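Local coordinates for protein diaminopropionate ammonia-lyase (Escherichia coli, PDB 4D9K) that degrades both L- and D-2,3-diaminopropionate to pyruvate and ammonia by alpha,beta-elimination, working as a pyridoxal-phosphate-dependent homodimer, at residues F57-I62 and L363-D368; G72-K77 and G378-K383; A116-G121 and Y141-S146; P224-L229 and N252-I257. One frame throughout, in Å; residues are numbered along the deposited sequence.

In the fold
From the N terminus, 57-62 opens interaction 1 and 72-77 opens interaction 2. Both wait some 300 residues for their partners, and since 363-368 arrives before 378-383, these two long loops cross. Nested inside both lie two short loops in series: interaction 3 joins strands 114-118 and 137-142 of the four-stranded sheet, and interaction 4 joins strands 226-230 and 254-260 of the six-stranded one. Interactions 1 and 4 reach the same sheet and touch, the loop 363-368 lying against the start of strand 226-230. Interaction 2, about 15 Å centre to centre from interaction 3, links the loop carrying the cofactor lysine to the segment leading into helix 382-391.

Interaction 1. Residues F57-I62 and L363-D368; sequences FGVKKI and LALNKD
The carbonyl oxygen of Asn366 is met by Val59 with three of its carbons: CA points its hydrogen at it in a CA-H...O contact (CA to O 3.4 Å, 159° at the hydrogen), while CB and CG1 pack beside it. Next along, Lys60 CB rests 3.2 Å from Lys367 O. No conventional hydrogen bond joins the segments, which are held by this CA-H...O contact and by packing. With CG anti to the backbone N (chi1 -162°) and an extended chain beyond it, Lys60 passes Asp368 and carries its amine away, NZ staying 5.8 Å from Asp368 OD1. The two segments lead into neighbouring parallel strands, 61-66 at the edge of the six-stranded sheet and 370-375 inside it; Lys61 already bonds to Ala369 and Val371 through the backbone. Gly58 makes the turn out of helix 51-57 at positive phi, where a residue without a side chain is at ease. The other loop is stiffened from within: Asn366 OD1 accepts from Asp368 N (3.1 Å) in an Asx turn, and Lys367 NZ forms a salt bridge with Asp368 OD1 at 3.2 Å. Deeper in, Val59 CG1 lies 4.2 Å from Leu365 CB, and Leu365 packs on Leu347 of helix 342-352.

Interaction 2. Residues G72-K77 and G378-K383; sequences GLNAFK and GDTDVK. With PO4 (phosphate ion), chain E.
The two loops come within 5.2 Å between the CA atoms of Asn74 and Gly378, where Gly378 N donates an almost straight bond to Asn74 O (2.8 Å, 169°). Asn74 has positive phi, a conformation asparagine tolerates better than most residues, and its side chain then reaches across to Asp379. ND2 bonds to Asp379 OD1 at 3.2 Å, the amide and carboxylate being turned at a right angle: the oxygen lies near the amide plane, but the N-H comes down on it from above the carboxylate plane. A water donates to both Asn74 OD1 and Asp379 OD1, 2.9 Å from the latter, so the carboxylate oxygen accepts two hydrogen bonds and both ends of the amide are engaged, which fixes its rotation. Glycine suits position Gly378, since a CB there would clash with Asn74 OD1, already 3.4 Å from Gly378 CA. On the other flank the methyl CG2 of Thr380 packs against Asn74 O (3.5 Å), while its hydroxyl turns to Glu377 and Arg150.

Further along, Lys77 CG lies over one face of the Phe76 ring. Lys77 is the lysine that binds pyridoxal phosphate in the cofactor-loaded enzyme; here its NZ makes only a weak bond (3.5 Å) to O1 of a phosphate ion, probably from the crystallisation liquor, at that ring's edge. The backbone N atoms of Gly234 and Met236 also hold the ion, consistent with the cofactor-phosphate site of the tryptophan synthase beta-like fold.

Interaction 3. Residues A116-G121 and Y141-S146; sequences ATTTDG and YMPKGS
In the beta-alpha-beta unit of strand 114-118, helix 122-133 and strand 137-142, the two parallel strands meet at their C-terminal ends, where Thr118 pairs with Tyr141. Tyr141 N donates to Thr117 O (2.8 Å), and Tyr141 O receives Thr119 N at 3.0 Å, nearly along the C=O axis. Past the pairing, Thr119 and Met142 run side by side, CG2 touching CG at 3.8 Å. Methionine suits this place because its flexible chain, bent at the thioether (chi3 81°), can fold CE back to within 3.4 Å of Asp120 O. The hydroxyl of Thr119, anti to its own amide nitrogen (chi1 -163°), turns the other way and accepts from Gly121 N at 3.0 Å, an ST turn, and also bonds to Gly124 N. A valine in its place would probably leave the amides of Gly121 and Gly124, at the start of helix 122-133, without the hydroxyl that accepts from them. Asp120, the inferred proton acceptor for the L-substrate, touches Pro143 of the other segment, OD1 to CG 3.9 Å. Pro143 starts a type II turn with Gly145 at its third position, whose weak backbone bond is supplemented by Ser146 OG on Pro143 O (2.6 Å). Helix 148-155 packs on Thr119 and Met142, helix 168-182 on Thr118 and Tyr141, and strands 185-186 and 160-163 flank the pair.

Interaction 4. Residues P224-L229 and N252-I257; sequences PTHVLL and NLHSII
His226 and His254 point the same way from adjacent strands, their rings tilted by 26° and slid apart, with centroids 4.8 Å from each other, so that they barely overlap. What sits on the His226 face is mainly the methylene of His254: CB stands 3.8 Å from the ring centroid in a CH-pi contact. Both ring nitrogens of His226 are used, ND1 with Thr225 OG1 (2.8 Å) and NE2 with Leu363 O, while His254 NE2 bonds to Gln308. Histidine suits the spot because one flat ring can pack and bond at two corners; a leucine here would probably leave Leu363 O without its mate and the methylene of His254 without a flat surface to rest on. Beyond the pair, on the same face, Leu228 and Ile256 lie side by side, CG to CB 4.0 Å. The strands are parallel neighbours in the six-stranded sheet, joined through helix 235-248 as a beta-alpha-beta crossover, and four backbone bonds set their register, the straightest from Ile256 N to Val227 O (2.8 Å, 177°). On the face turned to that helix, Val227 sets CG1 between its backbone N and carbonyl carbon (chi1 65°), where it meets Leu253 CD1 at 3.5 Å. Ile257 bends its chain so that CD1 folds across to Leu229 CB, 3.9 Å away. Leu244 of the helix packs on Val227, and Val240 on Leu229.

Interaction 1. Residues F57-I62 and L363-D368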
loop_
_atom_site.group_PDB
_atom_site.type_symbol
_atom_site.label_atom_id
_atom_site.label_comp_id
_atom_site.label_asym_id
_atom_site.label_seq_id
_atom_site.Cartn_x
_atom_site.Cartn_y
_atom_site.Cartn_z
ATOM N N PHE A 57 2.251 -15.853 7.681
ATOM C CA PHE A 57 3.502 -15.901 8.442
ATOM C C PHE A 57 3.617 -17.134 9.347
ATOM O O PHE A 57 4.695 -17.440 9.851
ATOM C CB PHE A 57 3.673 -14.615 9.270
ATOM C CG PHE A 57 4.094 -13.403 8.461
ATOM C CD1 PHE A 57 4.035 -13.401 7.069
ATOM C CD2 PHE A 57 4.516 -12.245 9.106
ATOM C CE1 PHE A 57 4.419 -12.282 6.338
ATOM C CE2 PHE A 57 4.905 -11.120 8.380
ATOM C CZ PHE A 57 4.853 -11.140 6.996
ATOM N N GLY A 58 2.508 -17.839 9.550
ATOM C CA GLY A 58 2.511 -19.061 10.353
ATOM C C GLY A 58 2.472 -18.822 11.854
ATOM O O GLY A 58 3.090 -19.562 12.619
ATOM N N VAL A 59 1.754 -17.782 12.272
ATOM C CA VAL A 59 1.519 -17.499 13.694
ATOM C C VAL A 59 0.018 -17.348 13.934
ATOM O O VAL A 59 -0.758 -17.263 12.979
ATOM C CB VAL A 59 2.265 -16.231 14.178
ATOM C CG1 VAL A 59 3.777 -16.436 14.131
ATOM C CG2 VAL A 59 1.851 -15.009 13.363
ATOM N N LYS A 60 -0.400 -17.320 15.197
ATOM C CA LYS A 60 -1.828 -17.250 15.503
ATOM C C LYS A 60 -2.405 -15.858 15.253
ATOM O O LYS A 60 -3.488 -15.736 14.672
ATOM C CB LYS A 60 -2.119 -17.693 16.936
ATOM C CG LYS A 60 -3.580 -18.044 17.170
ATOM C CD LYS A 60 -3.817 -18.486 18.605
ATOM C CE LYS A 60 -5.206 -19.088 18.782
ATOM N NZ LYS A 60 -5.578 -19.098 20.224
ATOM N N LYS A 61 -1.688 -14.822 15.691
ATOM C CA LYS A 61 -2.183 -13.448 15.623
ATOM C C LYS A 61 -1.057 -12.441 15.460
ATOM O O LYS A 61 0.017 -12.592 16.046
ATOM C CB LYS A 61 -2.975 -13.085 16.889
ATOM C CG LYS A 61 -4.323 -13.785 17.051
ATOM C CD LYS A 61 -5.418 -13.053 16.292
ATOM C CE LYS A 61 -6.725 -13.827 16.336
ATOM N NZ LYS A 61 -7.843 -13.042 15.737
ATOM N N ILE A 62 -1.323 -11.414 14.661
ATOM C CA ILE A 62 -0.493 -10.217 14.629
ATOM C C ILE A 62 -1.381 -9.012 14.937
ATOM O O ILE A 62 -2.338 -8.732 14.216
ATOM C CB ILE A 62 0.248 -10.050 13.284
ATOM C CG1 ILE A 62 1.090 -11.302 12.992
ATOM C CG2 ILE A 62 1.106 -8.786 13.303
ATOM C CD1 ILE A 62 1.755 -11.336 11.630
ATOM N N LEU A 363 13.122 -17.287 17.849
ATOM C CA LEU A 363 12.199 -16.291 18.385
ATOM C C LEU A 363 10.941 -16.935 18.964
ATOM O O LEU A 363 10.011 -16.232 19.365
ATOM C CB LEU A 363 11.805 -15.290 17.294
ATOM C CG LEU A 363 12.895 -14.648 16.428
ATOM C CD1 LEU A 363 12.287 -14.090 15.155
ATOM C CD2 LEU A 363 13.668 -13.578 17.182
ATOM N N ALA A 364 10.922 -18.267 18.997
ATOM C CA ALA A 364 9.769 -19.054 19.465
ATOM C C ALA A 364 8.442 -18.634 18.814
ATOM O O ALA A 364 7.398 -18.619 19.456
ATOM C CB ALA A 364 9.673 -19.034 20.988
ATOM N N LEU A 365 8.502 -18.284 17.532
ATOM C CA LEU A 365 7.311 -17.980 16.752
ATOM C C LEU A 365 6.740 -19.275 16.183
ATOM O O LEU A 365 7.464 -20.061 15.567
ATOM C CB LEU A 365 7.636 -16.997 15.621
ATOM C CG LEU A 365 8.076 -15.569 15.981
ATOM C CD1 LEU A 365 8.442 -14.796 14.725
ATOM C CD2 LEU A 365 7.020 -14.815 16.785
ATOM N N ASN A 366 5.444 -19.487 16.394
ATOM C CA ASN A 366 4.774 -20.720 15.961
ATOM C C ASN A 366 3.259 -20.547 15.811
ATOM O O ASN A 366 2.717 -19.483 16.122
ATOM C CB ASN A 366 5.109 -21.880 16.914
ATOM C CG ASN A 366 4.608 -21.650 18.334
ATOM O OD1 ASN A 366 3.704 -20.848 18.573
ATOM N ND2 ASN A 366 5.191 -22.372 19.285
ATOM N N LYS A 367 2.580 -21.599 15.358
ATOM C CA LYS A 367 1.132 -21.555 15.099
ATOM C C LYS A 367 0.294 -20.952 16.241
ATOM O O LYS A 367 -0.819 -20.491 16.012
ATOM C CB LYS A 367 0.605 -22.948 14.709
ATOM C CG LYS A 367 0.534 -23.952 15.855
ATOM C CD LYS A 367 -0.174 -25.228 15.429
ATOM C CE LYS A 367 -0.263 -26.224 16.578
ATOM N NZ LYS A 367 -1.181 -25.769 17.663
ATOM N N ASP A 368 0.840 -20.947 17.453
ATOM C CA ASP A 368 0.149 -20.403 18.624
ATOM C C ASP A 368 0.572 -18.971 19.008
ATOM O O ASP A 368 -0.028 -18.365 19.899
ATOM C CB ASP A 368 0.352 -21.331 19.821
ATOM C CG ASP A 368 -0.192 -22.731 19.577
ATOM O OD1 ASP A 368 -1.298 -22.863 19.000
ATOM O OD2 ASP A 368 0.495 -23.698 19.969
#

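Interaction 2. Residues G72-K77 and G378-K383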
loop_
_atom_site.group_PDB
_atom_site.type_symbol
_atom_site.label_atom_id
_atom_site.label_comp_id
_atom_site.label_asym_id
_atom_site.label_seq_id
_atom_site.Cartn_x
_atom_site.Cartn_y
_atom_site.Cartn_z
ATOM N N GLY A 72 -4.092 14.372 16.575
ATOM C CA GLY A 72 -3.701 14.742 15.209
ATOM C C GLY A 72 -2.207 14.627 14.945
ATOM O O GLY A 72 -1.708 15.114 13.925
ATOM N N LEU A 73 -1.500 13.960 15.854
ATOM C CA LEU A 73 -0.039 14.005 15.902
ATOM C C LEU A 73 0.660 13.054 14.923
ATOM O O LEU A 73 1.831 13.259 14.589
ATOM C CB LEU A 73 0.450 13.758 17.338
ATOM C CG LEU A 73 0.430 14.853 18.427
ATOM C CD1 LEU A 73 1.458 15.944 18.144
ATOM C CD2 LEU A 73 -0.949 15.456 18.672
ATOM N N ASN A 74 -0.053 12.019 14.473
ATOM C CA ASN A 74 0.502 11.006 13.565
ATOM C C ASN A 74 1.643 10.203 14.212
ATOM O O ASN A 74 2.453 9.577 13.521
ATOM C CB ASN A 74 0.957 11.649 12.239
ATOM C CG ASN A 74 0.877 10.697 11.056
ATOM O OD1 ASN A 74 0.212 9.660 11.115
ATOM N ND2 ASN A 74 1.554 11.050 9.969
ATOM N N ALA A 75 1.689 10.231 15.544
ATOM C CA ALA A 75 2.722 9.557 16.336
ATOM C C ALA A 75 2.307 9.507 17.804
ATOM O O ALA A 75 1.433 10.261 18.233
ATOM C CB ALA A 75 4.070 10.258 16.182
ATOM N N PHE A 76 2.952 8.629 18.569
ATOM C CA PHE A 76 2.565 8.351 19.952
ATOM C C PHE A 76 3.105 9.354 20.970
ATOM O O PHE A 76 2.589 9.438 22.086
ATOM C CB PHE A 76 3.033 6.940 20.351
ATOM C CG PHE A 76 4.487 6.863 20.716
ATOM C CD1 PHE A 76 5.468 6.872 19.730
ATOM C CD2 PHE A 76 4.879 6.800 22.048
ATOM C CE1 PHE A 76 6.813 6.811 20.060
ATOM C CE2 PHE A 76 6.221 6.740 22.385
ATOM C CZ PHE A 76 7.190 6.750 21.392
ATOM N N LYS A 77 4.137 10.102 20.591
ATOM C CA LYS A 77 4.992 10.797 21.570
ATOM C C LYS A 77 4.321 11.806 22.512
ATOM O O LYS A 77 4.861 12.082 23.584
ATOM C CB LYS A 77 6.233 11.403 20.899
ATOM C CG LYS A 77 7.121 10.351 20.271
ATOM C CD LYS A 77 8.592 10.635 20.484
ATOM C CE LYS A 77 9.441 9.493 19.951
ATOM N NZ LYS A 77 10.864 9.906 19.819
ATOM N N GLY A 378 2.939 7.289 11.994
ATOM C CA GLY A 378 2.465 7.190 10.621
ATOM C C GLY A 378 3.423 7.876 9.664
ATOM O O GLY A 378 4.629 7.975 9.932
ATOM N N ASP A 379 2.881 8.359 8.551
ATOM C CA ASP A 379 3.680 8.986 7.517
ATOM C C ASP A 379 4.033 10.430 7.906
ATOM O O ASP A 379 3.535 11.385 7.314
ATOM C CB ASP A 379 2.979 8.904 6.148
ATOM C CG ASP A 379 1.609 9.571 6.138
ATOM O OD1 ASP A 379 0.936 9.623 7.199
ATOM O OD2 ASP A 379 1.202 10.033 5.047
ATOM N N THR A 380 4.891 10.553 8.919
ATOM C CA THR A 380 5.323 11.845 9.458
ATOM C C THR A 380 6.246 12.581 8.480
ATOM O O THR A 380 6.364 13.806 8.516
ATOM C CB THR A 380 5.983 11.690 10.846
ATOM O OG1 THR A 380 6.915 10.597 10.828
ATOM C CG2 THR A 380 4.918 11.409 11.901
ATOM N N ASP A 381 6.891 11.813 7.608
ATOM C CA ASP A 381 7.604 12.360 6.468
ATOM C C ASP A 381 7.031 11.721 5.202
ATOM O O ASP A 381 7.422 10.619 4.800
ATOM C CB ASP A 381 9.122 12.151 6.608
ATOM C CG ASP A 381 9.890 12.515 5.347
ATOM O OD1 ASP A 381 9.262 12.753 4.294
ATOM O OD2 ASP A 381 11.138 12.539 5.409
ATOM N N VAL A 382 6.105 12.455 4.589
ATOM C CA VAL A 382 5.316 12.011 3.444
ATOM C C VAL A 382 6.189 11.684 2.237
ATOM O O VAL A 382 5.960 10.684 1.542
ATOM C CB VAL A 382 4.236 13.074 3.112
ATOM C CG1 VAL A 382 3.747 12.969 1.677
ATOM C CG2 VAL A 382 3.070 12.944 4.083
ATOM N N LYS A 383 7.196 12.529 2.006
ATOM C CA LYS A 383 8.138 12.344 0.918
ATOM C C LYS A 383 8.840 10.995 1.037
ATOM O O LYS A 383 8.801 10.187 0.113
ATOM C CB LYS A 383 9.146 13.496 0.901
ATOM C CG LYS A 383 10.280 13.320 -0.089
ATOM C CD LYS A 383 11.059 14.614 -0.298
ATOM C CE LYS A 383 12.165 14.415 -1.321
ATOM N NZ LYS A 383 13.063 13.280 -0.947
HETATM P P PO4 E . 11.895 6.075 21.886
HETATM O O1 PO4 E . 12.564 7.333 21.378
HETATM O O2 PO4 E . 11.340 6.255 23.268
HETATM O O3 PO4 E . 12.927 4.983 21.941
HETATM O O4 PO4 E . 10.765 5.714 20.950
HETATM O O HOH W 1 -1.031 8.207 8.785
#

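Interaction 3. Residues A116-G121 and Y141-S146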
loop_
_atom_site.group_PDB
_atom_site.type_symbol
_atom_site.label_atom_id
_atom_site.label_comp_id
_atom_site.label_asym_id
_atom_site.label_seq_id
_atom_site.Cartn_x
_atom_site.Cartn_y
_atom_site.Cartn_z
ATOM N N ALA A 116 11.631 23.988 26.272
ATOM C CA ALA A 116 12.663 23.799 25.259
ATOM C C ALA A 116 13.044 22.332 25.104
ATOM O O ALA A 116 13.156 21.605 26.094
ATOM C CB ALA A 116 13.890 24.632 25.593
ATOM N N THR A 117 13.237 21.903 23.859
ATOM C CA THR A 117 13.685 20.540 23.573
ATOM C C THR A 117 14.314 20.379 22.190
ATOM O O THR A 117 13.978 21.100 21.250
ATOM C CB THR A 117 12.554 19.498 23.764
ATOM O OG1 THR A 117 13.094 18.178 23.629
ATOM C CG2 THR A 117 11.429 19.689 22.755
ATOM N N THR A 118 15.237 19.431 22.088
ATOM C CA THR A 118 15.762 18.990 20.807
ATOM C C THR A 118 14.966 17.770 20.349
ATOM O O THR A 118 14.579 16.932 21.165
ATOM C CB THR A 118 17.262 18.646 20.904
ATOM O OG1 THR A 118 17.973 19.766 21.435
ATOM C CG2 THR A 118 17.837 18.302 19.538
ATOM N N THR A 119 14.711 17.683 19.045
ATOM C CA THR A 119 13.979 16.550 18.485
ATOM C C THR A 119 14.411 16.185 17.068
ATOM O O THR A 119 14.915 17.031 16.318
ATOM C CB THR A 119 12.452 16.793 18.505
ATOM O OG1 THR A 119 11.763 15.546 18.333
ATOM C CG2 THR A 119 12.027 17.763 17.404
ATOM N N ASP A 120 14.218 14.913 16.724
ATOM C CA ASP A 120 14.327 14.439 15.349
ATOM C C ASP A 120 13.001 14.620 14.624
ATOM O O ASP A 120 12.949 14.575 13.393
ATOM C CB ASP A 120 14.730 12.965 15.314
ATOM C CG ASP A 120 16.194 12.751 15.633
ATOM O OD1 ASP A 120 17.045 13.483 15.078
ATOM O OD2 ASP A 120 16.491 11.840 16.434
ATOM N N GLY A 121 11.930 14.811 15.393
ATOM C CA GLY A 121 10.613 15.062 14.827
ATOM C C GLY A 121 9.471 14.927 15.813
ATOM O O GLY A 121 8.921 15.930 16.280
ATOM N N TYR A 141 14.404 22.681 19.008
ATOM C CA TYR A 141 15.634 22.697 18.232
ATOM C C TYR A 141 15.739 21.405 17.430
ATOM O O TYR A 141 15.390 20.333 17.928
ATOM C CB TYR A 141 16.846 22.841 19.158
ATOM C CG TYR A 141 16.974 24.183 19.846
ATOM C CD1 TYR A 141 18.006 25.058 19.513
ATOM C CD2 TYR A 141 16.075 24.574 20.840
ATOM C CE1 TYR A 141 18.135 26.288 20.143
ATOM C CE2 TYR A 141 16.193 25.801 21.472
ATOM C CZ TYR A 141 17.224 26.654 21.122
ATOM O OH TYR A 141 17.345 27.871 21.754
ATOM N N MET A 142 16.204 21.509 16.188
ATOM C CA MET A 142 16.386 20.335 15.330
ATOM C C MET A 142 17.761 20.348 14.652
ATOM O O MET A 142 18.221 21.404 14.215
ATOM C CB MET A 142 15.259 20.233 14.293
ATOM C CG MET A 142 13.878 19.978 14.889
ATOM S SD MET A 142 12.576 19.687 13.673
ATOM C CE MET A 142 12.844 17.960 13.281
ATOM N N PRO A 143 18.427 19.177 14.575
ATOM C CA PRO A 143 19.744 19.059 13.932
ATOM C C PRO A 143 19.681 19.247 12.413
ATOM O O PRO A 143 18.589 19.275 11.840
ATOM C CB PRO A 143 20.168 17.624 14.271
ATOM C CG PRO A 143 18.887 16.892 14.477
ATOM C CD PRO A 143 17.977 17.887 15.135
ATOM N N LYS A 144 20.844 19.375 11.772
ATOM C CA LYS A 144 20.908 19.548 10.319
ATOM C C LYS A 144 20.462 18.292 9.575
ATOM O O LYS A 144 20.666 17.169 10.045
ATOM C CB LYS A 144 22.306 19.997 9.862
ATOM C CG LYS A 144 23.420 18.969 10.030
ATOM C CD LYS A 144 24.779 19.541 9.647
ATOM C CE LYS A 144 24.933 19.714 8.142
ATOM N NZ LYS A 144 26.244 20.331 7.794
ATOM N N GLY A 145 19.840 18.498 8.419
ATOM C CA GLY A 145 19.317 17.402 7.614
ATOM C C GLY A 145 17.919 16.979 8.024
ATOM O O GLY A 145 17.372 16.026 7.468
ATOM N N SER A 146 17.347 17.685 9.003
ATOM C CA SER A 146 15.978 17.431 9.459
ATOM C C SER A 146 14.980 17.788 8.366
ATOM O O SER A 146 15.099 18.838 7.729
ATOM C CB SER A 146 15.662 18.235 10.725
ATOM O OG SER A 146 16.423 17.787 11.830
#

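Interaction 4. Residues P224-L229 and N252-I257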
loop_
_atom_site.group_PDB
_atom_site.type_symbol
_atom_site.label_atom_id
_atom_site.label_comp_id
_atom_site.label_asym_id
_atom_site.label_seq_id
_atom_site.Cartn_x
_atom_site.Cartn_y
_atom_site.Cartn_z
ATOM N N PRO A 224 -1.016 -12.000 24.734
ATOM C CA PRO A 224 0.173 -11.894 23.890
ATOM C C PRO A 224 1.306 -12.793 24.376
ATOM O O PRO A 224 1.627 -12.800 25.565
ATOM C CB PRO A 224 0.568 -10.425 24.030
ATOM C CG PRO A 224 0.076 -10.047 25.377
ATOM C CD PRO A 224 -1.214 -10.798 25.557
ATOM N N THR A 225 1.900 -13.548 23.457
ATOM C CA THR A 225 3.075 -14.357 23.766
ATOM C C THR A 225 4.336 -13.560 23.460
ATOM O O THR A 225 5.380 -13.764 24.086
ATOM C CB THR A 225 3.098 -15.661 22.949
ATOM O OG1 THR A 225 2.957 -15.359 21.555
ATOM C CG2 THR A 225 1.970 -16.602 23.387
ATOM N N HIS A 226 4.225 -12.650 22.494
ATOM C CA HIS A 226 5.360 -11.865 22.018
ATOM C C HIS A 226 5.037 -10.404 21.942
ATOM O O HIS A 226 3.873 -10.016 21.884
ATOM C CB HIS A 226 5.797 -12.333 20.630
ATOM C CG HIS A 226 6.355 -13.734 20.597
ATOM N ND1 HIS A 226 5.581 -14.826 20.758
ATOM C CD2 HIS A 226 7.649 -14.196 20.381
ATOM C CE1 HIS A 226 6.344 -15.928 20.671
ATOM N NE2 HIS A 226 7.610 -15.540 20.436
ATOM N N VAL A 227 6.084 -9.588 21.934
ATOM C CA VAL A 227 5.968 -8.169 21.634
ATOM C C VAL A 227 7.279 -7.689 21.005
ATOM O O VAL A 227 8.370 -8.030 21.484
ATOM C CB VAL A 227 5.561 -7.329 22.879
ATOM C CG1 VAL A 227 6.636 -7.366 23.960
ATOM C CG2 VAL A 227 5.239 -5.888 22.487
ATOM N N LEU A 228 7.172 -6.949 19.906
ATOM C CA LEU A 228 8.343 -6.307 19.313
ATOM C C LEU A 228 8.288 -4.827 19.611
ATOM O O LEU A 228 7.287 -4.168 19.350
ATOM C CB LEU A 228 8.440 -6.555 17.800
ATOM C CG LEU A 228 8.914 -7.955 17.404
ATOM C CD1 LEU A 228 7.731 -8.904 17.252
ATOM C CD2 LEU A 228 9.740 -7.918 16.125
ATOM N N LEU A 229 9.362 -4.314 20.190
ATOM C CA LEU A 229 9.432 -2.905 20.519
ATOM C C LEU A 229 10.662 -2.311 19.866
ATOM O O LEU A 229 11.784 -2.789 20.091
ATOM C CB LEU A 229 9.469 -2.708 22.038
ATOM C CG LEU A 229 8.323 -3.337 22.842
ATOM C CD1 LEU A 229 8.649 -3.336 24.327
ATOM C CD2 LEU A 229 6.993 -2.637 22.573
ATOM N N ASN A 252 6.560 -15.025 31.015
ATOM C CA ASN A 252 5.451 -15.387 30.124
ATOM C C ASN A 252 5.301 -14.484 28.907
ATOM O O ASN A 252 4.269 -14.510 28.233
ATOM C CB ASN A 252 4.134 -15.378 30.898
ATOM C CG ASN A 252 4.117 -16.379 32.025
ATOM O OD1 ASN A 252 3.539 -16.125 33.081
ATOM N ND2 ASN A 252 4.761 -17.521 31.816
ATOM N N LEU A 253 6.327 -13.685 28.631
ATOM C CA LEU A 253 6.268 -12.719 27.550
ATOM C C LEU A 253 7.618 -12.681 26.844
ATOM O O LEU A 253 8.635 -12.344 27.452
ATOM C CB LEU A 253 5.898 -11.351 28.121
ATOM C CG LEU A 253 5.188 -10.243 27.332
ATOM C CD1 LEU A 253 6.175 -9.149 26.961
ATOM C CD2 LEU A 253 4.396 -10.729 26.119
ATOM N N HIS A 254 7.623 -13.070 25.572
ATOM C CA HIS A 254 8.841 -13.102 24.768
ATOM C C HIS A 254 8.997 -11.760 24.107
ATOM O O HIS A 254 8.394 -11.496 23.069
ATOM C CB HIS A 254 8.755 -14.215 23.729
ATOM C CG HIS A 254 10.066 -14.531 23.049
ATOM N ND1 HIS A 254 10.641 -15.746 23.117
ATOM C CD2 HIS A 254 10.910 -13.741 22.265
ATOM C CE1 HIS A 254 11.792 -15.740 22.416
ATOM N NE2 HIS A 254 11.956 -14.512 21.897
ATOM N N SER A 255 9.795 -10.893 24.718
ATOM C CA SER A 255 9.950 -9.520 24.230
ATOM C C SER A 255 11.190 -9.377 23.372
ATOM O O SER A 255 12.280 -9.774 23.776
ATOM C CB SER A 255 9.995 -8.524 25.388
ATOM O OG SER A 255 11.107 -8.763 26.227
ATOM N N ILE A 256 11.009 -8.804 22.188
ATOM C CA ILE A 256 12.095 -8.604 21.241
ATOM C C ILE A 256 12.296 -7.114 21.028
ATOM O O ILE A 256 11.368 -6.409 20.624
ATOM C CB ILE A 256 11.791 -9.273 19.887
ATOM C CG1 ILE A 256 11.466 -10.759 20.074
ATOM C CG2 ILE A 256 12.960 -9.100 18.933
ATOM C CD1 ILE A 256 10.767 -11.379 18.885
ATOM N N ILE A 257 13.507 -6.636 21.303
ATOM C CA ILE A 257 13.820 -5.223 21.150
ATOM C C ILE A 257 14.564 -5.034 19.845
ATOM O O ILE A 257 15.641 -5.602 19.637
ATOM C CB ILE A 257 14.635 -4.662 22.339
ATOM C CG1 ILE A 257 13.915 -4.929 23.669
ATOM C CG2 ILE A 257 14.947 -3.176 22.145
ATOM C CD1 ILE A 257 12.480 -4.444 23.738
#